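Local coordinates for NmrA family protein (Shigella flexneri 2a, PDB 3QVO) that is of unknown function but, as a Rossmann-fold member of the NmrA family, probably binds NAD(P), at residues 220-223 / 224-228; 198-201 / 202-206; 94-98 / 99-103. All blocks are in the same frame, centred on the assembly; numbering follows the deposited sequence.

Interaction 1: residues 220-223 / 224-228; sequences GINQ and PGTDG
The carbonyl of Gln-223, just ahead of Pro-224, is gripped from opposite faces of its plane: Asn-222 ND2 stands well above one face, and Thr-226 OG1 comes in obliquely from the other. This is the Pro-Gly turn that follows strand 217-222 of the Rossmann-type sheet, resembling a distorted type II beta turn. Proline, with its fixed phi, suits the first corner, and Gly-225, at a phi of +67°, suits the second. The bond spanning the turn comes from a side chain, Thr-226 OG1 donating to Gln-223 O over 2.9 Å. A chi1 of 60° on Thr-226 sets OG1 between that residue's backbone N and carbonyl carbon, facing Gln-223 O. From the other face Asn-222 ND2 reaches Gln-223 O at a short 2.6 Å. Both donors have second partners: Asn-222 ND2 also binds Glu-182 OE2, and Thr-226 OG1 is bonded to Thr-193 N, linking the turn to strand 182-184 and to the residue just before strand 194-196. The Gln-223 side chain, extended and partly exposed, crosses that of Thr-226 at about a right angle, with Gln-223 CG 4.0 Å from the methyl carbon CG2 of Thr-226.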
ATOM      1  N   GLY A 220       5.327 -11.315   2.351  1.00 65.48           N
ATOM      2  CA  GLY A 220       6.360 -10.627   3.109  1.00 64.90           C
ATOM      3  C   GLY A 220       7.457 -10.150   2.176  1.00 65.39           C
ATOM      4  O   GLY A 220       7.780 -10.826   1.188  1.00 65.49           O
ATOM      5  N   ILE A 221       8.031  -8.984   2.485  1.00 64.99           N
ATOM      6  CA  ILE A 221       9.097  -8.395   1.684  1.00 65.87           C
ATOM      7  C   ILE A 221      10.299  -8.103   2.603  1.00 68.04           C
ATOM      8  O   ILE A 221      10.198  -7.326   3.548  1.00 67.17           O
ATOM      9  CB  ILE A 221       8.653  -7.051   1.021  1.00 64.56           C
ATOM     10  CG1 ILE A 221       7.235  -7.123   0.443  1.00 63.02           C
ATOM     11  CG2 ILE A 221       9.624  -6.623  -0.102  1.00 63.10           C
ATOM     12  CD1 ILE A 221       6.563  -5.712   0.326  1.00 61.97           C
ATOM     13  N   ASN A 222      11.432  -8.730   2.320  1.00 70.51           N
ATOM     14  CA  ASN A 222      12.670  -8.429   3.048  1.00 72.93           C
ATOM     15  C   ASN A 222      13.915  -8.296   2.136  1.00 74.92           C
ATOM     16  O   ASN A 222      13.973  -8.879   1.066  1.00 74.80           O
ATOM     17  CB  ASN A 222      12.927  -9.510   4.104  1.00 74.59           C
ATOM     18  CG  ASN A 222      13.399 -10.804   3.495  1.00 76.10           C
ATOM     19  OD1 ASN A 222      12.583 -11.635   3.108  1.00 77.49           O
ATOM     20  ND2 ASN A 222      14.727 -10.975   3.382  1.00 77.45           N
ATOM     21  N   GLN A 223      14.910  -7.547   2.602  1.00 76.71           N
ATOM     22  CA  GLN A 223      16.203  -7.461   1.953  1.00 79.27           C
ATOM     23  C   GLN A 223      16.913  -8.801   2.166  1.00 81.97           C
ATOM     24  O   GLN A 223      16.817  -9.369   3.252  1.00 83.35           O
ATOM     25  CB  GLN A 223      16.982  -6.301   2.582  1.00 80.97           C
ATOM     26  CG  GLN A 223      18.347  -5.982   2.005  1.00 82.01           C
ATOM     27  CD  GLN A 223      18.894  -4.630   2.524  1.00 82.87           C
ATOM     28  OE1 GLN A 223      18.165  -3.606   2.589  1.00 76.32           O
ATOM     29  NE2 GLN A 223      20.183  -4.620   2.886  1.00 83.06           N
ATOM     30  N   PRO A 224      17.560  -9.351   1.131  1.00 83.17           N
ATOM     31  CA  PRO A 224      18.255 -10.613   1.333  1.00 85.43           C
ATOM     32  C   PRO A 224      19.461 -10.459   2.235  1.00 87.93           C
ATOM     33  O   PRO A 224      20.087  -9.398   2.246  1.00 89.38           O
ATOM     34  CB  PRO A 224      18.720 -10.999  -0.074  1.00 86.70           C
ATOM     35  CG  PRO A 224      17.835 -10.259  -1.005  1.00 85.19           C
ATOM     36  CD  PRO A 224      17.456  -8.999  -0.293  1.00 83.33           C
ATOM     37  N   GLY A 225      19.806 -11.524   2.955  1.00 89.36           N
ATOM     38  CA  GLY A 225      21.020 -11.542   3.797  1.00 92.03           C
ATOM     39  C   GLY A 225      20.939 -10.572   4.972  1.00 91.22           C
ATOM     40  O   GLY A 225      21.881  -9.861   5.265  1.00 93.34           O
ATOM     41  N   THR A 226      19.776 -10.500   5.609  1.00 88.48           N
ATOM     42  CA  THR A 226      19.589  -9.669   6.801  1.00 87.30           C
ATOM     43  C   THR A 226      18.870 -10.503   7.849  1.00 87.38           C
ATOM     44  O   THR A 226      18.095  -9.989   8.669  1.00 85.04           O
ATOM     45  CB  THR A 226      18.743  -8.423   6.481  1.00 84.27           C
ATOM     46  OG1 THR A 226      17.458  -8.840   6.000  1.00 76.75           O
ATOM     47  CG2 THR A 226      19.456  -7.546   5.472  1.00 83.64           C
ATOM     48  N   ASP A 227      19.102 -11.808   7.775  1.00 89.50           N
ATOM     49  CA  ASP A 227      18.499 -12.744   8.693  1.00 91.02           C
ATOM     50  C   ASP A 227      19.123 -12.451  10.081  1.00 92.68           C
ATOM     51  O   ASP A 227      20.256 -11.997  10.162  1.00 93.77           O
ATOM     52  CB  ASP A 227      18.785 -14.181   8.217  1.00 93.64           C
ATOM     53  CG  ASP A 227      18.109 -15.244   9.073  1.00 97.03           C
ATOM     54  OD1 ASP A 227      16.899 -15.114   9.389  1.00 94.77           O
ATOM     55  OD2 ASP A 227      18.833 -16.213   9.428  1.00106.43           O
ATOM     56  N   GLY A 228      18.326 -12.640  11.136  1.00 91.87           N
ATOM     57  CA  GLY A 228      18.698 -12.224  12.486  1.00 93.84           C
ATOM     58  C   GLY A 228      19.628 -13.204  13.122  1.00 96.54           C
ATOM     59  O   GLY A 228      19.583 -14.398  12.812  1.00 96.82           O
TER

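Interaction 2: residues 198-201 / 202-206; sequences KSVA and ALITD
Backbone hydrogen bonds run from residues 198-201 to 202-206, successive turns of helix 197-209, in the i to i+4 pattern of an alpha-helix. Ala-202 N binds Lys-198 O at 2.9 Å, and Leu-203 N and Ile-204 N take the carbonyls of Ser-199 and Val-200 in the same way. Ala-201 O is gripped twice. Thr-205 N meets Ala-201 O nearly head-on at 2.9 Å, while the hydroxyl Thr-205 OG1 donates to Ala-201 O at 3.2 Å from above the carbonyl plane. The Thr-205 chi1 of -66° sets OG1 beside its own backbone N, where it can bond to the preceding turn, which satisfies the hydroxyl of a buried threonine. Apolar contact comes from Val-200 and Ile-204, whose side chains run at a slant to each other, with Val-200 CG1 lying 3.9 Å from Ile-204 CD1. Ile-204 CD1 also lies 3.5 Å from Val-200 O. The polar ends have partners beyond these two turns: Lys-198 NZ forms a salt bridge with Asp-177, and Ser-199 OG bonds to Ser-196 OG and Asp-180 N. The small side chain of Ala-201 suits close packing against His-38 and Val-39 of helix 34-43. Along another side of the helix, Val-200, Leu-203 and Ile-204 lie on strand 164-174, and Val-200 and Leu-203 also meet Ile-221 of strand 217-222.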
ATOM      1  N   LYS A 198      12.310   2.093  -0.579  1.00 68.63           N
ATOM      2  CA  LYS A 198      12.450   2.159  -2.028  1.00 70.05           C
ATOM      3  C   LYS A 198      12.186   0.788  -2.634  1.00 68.75           C
ATOM      4  O   LYS A 198      11.554   0.690  -3.698  1.00 67.90           O
ATOM      5  CB  LYS A 198      13.836   2.681  -2.384  1.00 73.60           C
ATOM      6  CG  LYS A 198      14.002   3.277  -3.739  1.00 78.05           C
ATOM      7  CD  LYS A 198      15.262   4.197  -3.791  1.00 86.38           C
ATOM      8  CE  LYS A 198      14.924   5.645  -3.281  1.00 88.49           C
ATOM      9  NZ  LYS A 198      16.083   6.581  -3.219  1.00 89.98           N
ATOM     10  N   SER A 199      12.593  -0.265  -1.929  1.00 68.39           N
ATOM     11  CA  SER A 199      12.332  -1.613  -2.395  1.00 68.05           C
ATOM     12  C   SER A 199      10.834  -1.859  -2.475  1.00 66.02           C
ATOM     13  O   SER A 199      10.315  -2.364  -3.484  1.00 65.13           O
ATOM     14  CB  SER A 199      12.952  -2.654  -1.476  1.00 69.83           C
ATOM     15  OG  SER A 199      14.390  -2.578  -1.449  1.00 71.52           O
ATOM     16  N   VAL A 200      10.135  -1.486  -1.415  1.00 64.71           N
ATOM     17  CA  VAL A 200       8.720  -1.759  -1.351  1.00 62.35           C
ATOM     18  C   VAL A 200       7.996  -0.933  -2.407  1.00 61.40           C
ATOM     19  O   VAL A 200       7.081  -1.418  -3.051  1.00 59.45           O
ATOM     20  CB  VAL A 200       8.162  -1.501   0.043  1.00 62.14           C
ATOM     21  CG1 VAL A 200       6.657  -1.826   0.085  1.00 59.70           C
ATOM     22  CG2 VAL A 200       8.920  -2.340   1.063  1.00 63.32           C
ATOM     23  N   ALA A 201       8.441   0.297  -2.611  1.00 62.43           N
ATOM     24  CA  ALA A 201       7.867   1.134  -3.673  1.00 62.07           C
ATOM     25  C   ALA A 201       8.079   0.515  -5.044  1.00 62.60           C
ATOM     26  O   ALA A 201       7.180   0.534  -5.889  1.00 62.25           O
ATOM     27  CB  ALA A 201       8.433   2.546  -3.640  1.00 62.26           C
ATOM     28  N   ALA A 202       9.259  -0.042  -5.269  1.00 64.84           N
ATOM     29  CA  ALA A 202       9.555  -0.706  -6.541  1.00 65.07           C
ATOM     30  C   ALA A 202       8.576  -1.843  -6.793  1.00 63.44           C
ATOM     31  O   ALA A 202       8.111  -2.018  -7.892  1.00 64.37           O
ATOM     32  CB  ALA A 202      10.966  -1.214  -6.550  1.00 67.46           C
ATOM     33  N   LEU A 203       8.269  -2.630  -5.782  1.00 62.69           N
ATOM     34  CA  LEU A 203       7.296  -3.711  -5.955  1.00 61.77           C
ATOM     35  C   LEU A 203       5.922  -3.133  -6.305  1.00 59.18           C
ATOM     36  O   LEU A 203       5.284  -3.590  -7.214  1.00 58.66           O
ATOM     37  CB  LEU A 203       7.177  -4.564  -4.680  1.00 60.78           C
ATOM     38  CG  LEU A 203       6.255  -5.804  -4.783  1.00 60.02           C
ATOM     39  CD1 LEU A 203       6.564  -6.801  -5.963  1.00 60.52           C
ATOM     40  CD2 LEU A 203       6.272  -6.559  -3.458  1.00 59.53           C
ATOM     41  N   ILE A 204       5.481  -2.146  -5.543  1.00 57.63           N
ATOM     42  CA  ILE A 204       4.184  -1.565  -5.727  1.00 56.36           C
ATOM     43  C   ILE A 204       4.080  -1.100  -7.177  1.00 58.38           C
ATOM     44  O   ILE A 204       3.139  -1.465  -7.872  1.00 58.14           O
ATOM     45  CB  ILE A 204       3.918  -0.444  -4.692  1.00 55.39           C
ATOM     46  CG1 ILE A 204       3.821  -1.050  -3.286  1.00 52.73           C
ATOM     47  CG2 ILE A 204       2.605   0.313  -4.991  1.00 52.30           C
ATOM     48  CD1 ILE A 204       3.987  -0.032  -2.183  1.00 51.53           C
ATOM     49  N   THR A 205       5.104  -0.391  -7.652  1.00 60.81           N
ATOM     50  CA  THR A 205       5.129   0.125  -9.003  1.00 62.83           C
ATOM     51  C   THR A 205       5.104  -0.974 -10.057  1.00 63.94           C
ATOM     52  O   THR A 205       4.396  -0.851 -11.064  1.00 62.18           O
ATOM     53  CB  THR A 205       6.328   1.063  -9.195  1.00 65.32           C
ATOM     54  OG1 THR A 205       6.139   2.226  -8.367  1.00 68.09           O
ATOM     55  CG2 THR A 205       6.416   1.546 -10.625  1.00 68.34           C
ATOM     56  N   ASP A 206       5.859  -2.054  -9.841  1.00 65.19           N
ATOM     57  CA  ASP A 206       5.786  -3.193 -10.752  1.00 66.68           C
ATOM     58  C   ASP A 206       4.374  -3.788 -10.818  1.00 64.88           C
ATOM     59  O   ASP A 206       3.937  -4.178 -11.894  1.00 65.75           O
ATOM     60  CB  ASP A 206       6.811  -4.258 -10.405  1.00 69.09           C
ATOM     61  CG  ASP A 206       8.258  -3.823 -10.733  1.00 75.60           C
ATOM     62  OD1 ASP A 206       8.480  -2.687 -11.260  1.00 79.73           O
ATOM     63  OD2 ASP A 206       9.181  -4.625 -10.454  1.00 82.18           O
TER

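Interaction 3: residues 94-98 / 99-103; sequences ANLTG and EDLDI
In the beta-alpha-beta unit made by strand 91-95, helix 101-114 and strand 119-123, the loop leaving the first strand is closed by Leu-96 meeting Leu-101, the first residue of the helix. One methyl of Leu-101 does the touching: Leu-101 CD1 lies only 3.4 Å from Leu-96 CB, tighter than usual van der Waals contact, and 3.9 Å from Leu-96 CD1. The two side chains are neither parallel nor perpendicular. Both methyls of Leu-101, CD1 and CD2, face Leu-96 O from the same side, each 3.8 Å away. With CG opposite the backbone N (chi1 -160°), Leu-101 reaches back to the loop, but its chi2 of 32° lies away from a staggered position, which together with the short carbon contact suggests some strain. The loop bends through residues with positive phi: Gly-98, at 101°, occupies a conformation that glycine tolerates easily, and Asp-100 adopts a left-handed one just before the helix. Asp-100 stands at the N-cap position without making a capping bond from its side chain. Polar contacts at this end go to other partners. Gln-104 NE2 binds the carbonyls of both Thr-97 and Glu-99, linking the loop to the first turn of the helix, and Asp-102 OD2 forms a salt bridge with Arg-153 of helix 149-159. Phe-122 lies on Leu-96, and Phe-151 and Leu-124 on Leu-101. With no direct hydrogen bond between residues 94-98 and 99-103, the direct side-chain contact is apolar, made by two buried leucines suited to the interface between sheet and helix, while Gln-104 bridges the two segments from outside.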
ATOM      1  N   ALA A  94      -3.103   1.453  -1.063  1.00 56.95           N
ATOM      2  CA  ALA A  94      -3.342   1.887   0.278  1.00 57.84           C
ATOM      3  C   ALA A  94      -2.083   1.652   1.092  1.00 60.70           C
ATOM      4  O   ALA A  94      -1.529   0.544   1.110  1.00 58.78           O
ATOM      5  CB  ALA A  94      -4.491   1.100   0.898  1.00 56.16           C
ATOM      6  N   ASN A  95      -1.684   2.723   1.776  1.00 64.16           N
ATOM      7  CA  ASN A  95      -0.551   2.757   2.672  1.00 68.20           C
ATOM      8  C   ASN A  95      -1.127   3.478   3.896  1.00 70.15           C
ATOM      9  O   ASN A  95      -0.897   4.701   4.058  1.00 71.90           O
ATOM     10  CB  ASN A  95       0.598   3.556   1.970  1.00 70.34           C
ATOM     11  CG  ASN A  95       1.920   3.569   2.771  1.00 75.63           C
ATOM     12  OD1 ASN A  95       2.087   2.751   3.746  1.00 80.75           O
ATOM     13  ND2 ASN A  95       2.861   4.540   2.411  1.00 69.39           N
ATOM     14  N   LEU A  96      -1.917   2.739   4.703  1.00 69.69           N
ATOM     15  CA  LEU A  96      -2.702   3.309   5.789  1.00 70.48           C
ATOM     16  C   LEU A  96      -2.096   3.097   7.152  1.00 72.72           C
ATOM     17  O   LEU A  96      -1.620   1.996   7.482  1.00 73.28           O
ATOM     18  CB  LEU A  96      -4.077   2.671   5.851  1.00 69.75           C
ATOM     19  CG  LEU A  96      -4.916   2.793   4.586  1.00 66.06           C
ATOM     20  CD1 LEU A  96      -6.135   1.976   4.852  1.00 65.87           C
ATOM     21  CD2 LEU A  96      -5.206   4.247   4.253  1.00 62.55           C
ATOM     22  N   THR A  97      -2.192   4.128   7.980  1.00 73.94           N
ATOM     23  CA  THR A  97      -1.619   4.048   9.289  1.00 76.88           C
ATOM     24  C   THR A  97      -2.617   4.331  10.386  1.00 77.39           C
ATOM     25  O   THR A  97      -3.684   4.943  10.183  1.00 76.26           O
ATOM     26  CB  THR A  97      -0.431   5.060   9.442  1.00 79.37           C
ATOM     27  OG1 THR A  97      -0.897   6.403   9.211  1.00 81.45           O
ATOM     28  CG2 THR A  97       0.686   4.739   8.426  1.00 80.27           C
ATOM     29  N   GLY A  98      -2.220   3.877  11.568  1.00 78.57           N
ATOM     30  CA  GLY A  98      -2.692   4.465  12.807  1.00 79.93           C
ATOM     31  C   GLY A  98      -3.770   3.634  13.438  1.00 79.10           C
ATOM     32  O   GLY A  98      -3.846   2.411  13.221  1.00 76.99           O
ATOM     33  N   GLU A  99      -4.607   4.305  14.226  1.00 79.60           N
ATOM     34  CA  GLU A  99      -5.695   3.626  14.879  1.00 79.68           C
ATOM     35  C   GLU A  99      -6.784   3.160  13.878  1.00 75.08           C
ATOM     36  O   GLU A  99      -7.020   3.765  12.785  1.00 71.44           O
ATOM     37  CB  GLU A  99      -6.281   4.486  16.012  1.00 83.72           C
ATOM     38  CG  GLU A  99      -5.467   4.378  17.331  1.00 89.85           C
ATOM     39  CD  GLU A  99      -6.085   5.152  18.486  1.00 97.43           C
ATOM     40  OE1 GLU A  99      -6.713   6.212  18.236  1.00100.47           O
ATOM     41  OE2 GLU A  99      -5.944   4.703  19.647  1.00102.67           O
ATOM     42  N   ASP A 100      -7.389   2.042  14.260  1.00 73.00           N
ATOM     43  CA  ASP A 100      -8.583   1.576  13.631  1.00 70.94           C
ATOM     44  C   ASP A 100      -8.333   1.135  12.222  1.00 66.82           C
ATOM     45  O   ASP A 100      -9.156   1.333  11.341  1.00 63.26           O
ATOM     46  CB  ASP A 100      -9.639   2.680  13.688  1.00 71.70           C
ATOM     47  CG  ASP A 100     -10.015   3.015  15.123  1.00 75.80           C
ATOM     48  OD1 ASP A 100     -10.319   2.065  15.897  1.00 76.89           O
ATOM     49  OD2 ASP A 100      -9.979   4.215  15.489  1.00 79.51           O
ATOM     50  N   LEU A 101      -7.187   0.501  12.010  1.00 65.66           N
ATOM     51  CA  LEU A 101      -6.837   0.106  10.657  1.00 63.01           C
ATOM     52  C   LEU A 101      -7.902  -0.826  10.048  1.00 60.23           C
ATOM     53  O   LEU A 101      -8.058  -0.883   8.815  1.00 58.77           O
ATOM     54  CB  LEU A 101      -5.459  -0.533  10.645  1.00 63.75           C
ATOM     55  CG  LEU A 101      -4.730  -0.590   9.317  1.00 64.78           C
ATOM     56  CD1 LEU A 101      -5.034   0.597   8.383  1.00 67.42           C
ATOM     57  CD2 LEU A 101      -3.267  -0.656   9.608  1.00 67.50           C
ATOM     58  N   ASP A 102      -8.623  -1.526  10.925  1.00 59.58           N
ATOM     59  CA  ASP A 102      -9.651  -2.476  10.536  1.00 58.29           C
ATOM     60  C   ASP A 102     -10.872  -1.748   9.971  1.00 56.92           C
ATOM     61  O   ASP A 102     -11.368  -2.120   8.931  1.00 54.75           O
ATOM     62  CB  ASP A 102     -10.064  -3.391  11.714  1.00 59.88           C
ATOM     63  CG  ASP A 102     -10.429  -2.626  12.991  1.00 63.11           C
ATOM     64  OD1 ASP A 102      -9.957  -1.492  13.168  1.00 64.00           O
ATOM     65  OD2 ASP A 102     -11.176  -3.165  13.853  1.00 67.61           O
ATOM     66  N   ILE A 103     -11.324  -0.719  10.684  1.00 57.29           N
ATOM     67  CA  ILE A 103     -12.382   0.152  10.255  1.00 56.85           C
ATOM     68  C   ILE A 103     -12.012   0.815   8.955  1.00 55.53           C
ATOM     69  O   ILE A 103     -12.842   0.865   8.000  1.00 52.87           O
ATOM     70  CB  ILE A 103     -12.782   1.183  11.373  1.00 59.59           C
ATOM     71  CG1 ILE A 103     -13.202   0.439  12.638  1.00 63.46           C
ATOM     72  CG2 ILE A 103     -13.955   2.026  10.925  1.00 56.88           C
ATOM     73  CD1 ILE A 103     -13.403   1.359  13.927  1.00 72.55           C
TER

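In the fold
Interaction 2 is the buried one, a helical turn whose backbone bonds and aliphatic side chains lie within the fold. Interaction 1 is a surface turn after strand 217-222, held mainly by side-chain hydrogen bonds to one carbonyl. The two touch: Ile-221 CD1 of interaction 1 packs at 3.9 Å from both Leu-203 CD2 and Val-200 CG1 of interaction 2, joining helix 197-209 to the strand that follows it in the chain. Interaction 3, partly buried, relies on leucine packing at a strand-to-helix loop. It reaches the same sheet as interaction 1, and it lies across the centre of the chain from interaction 2, their nearest atoms about 6 Å apart.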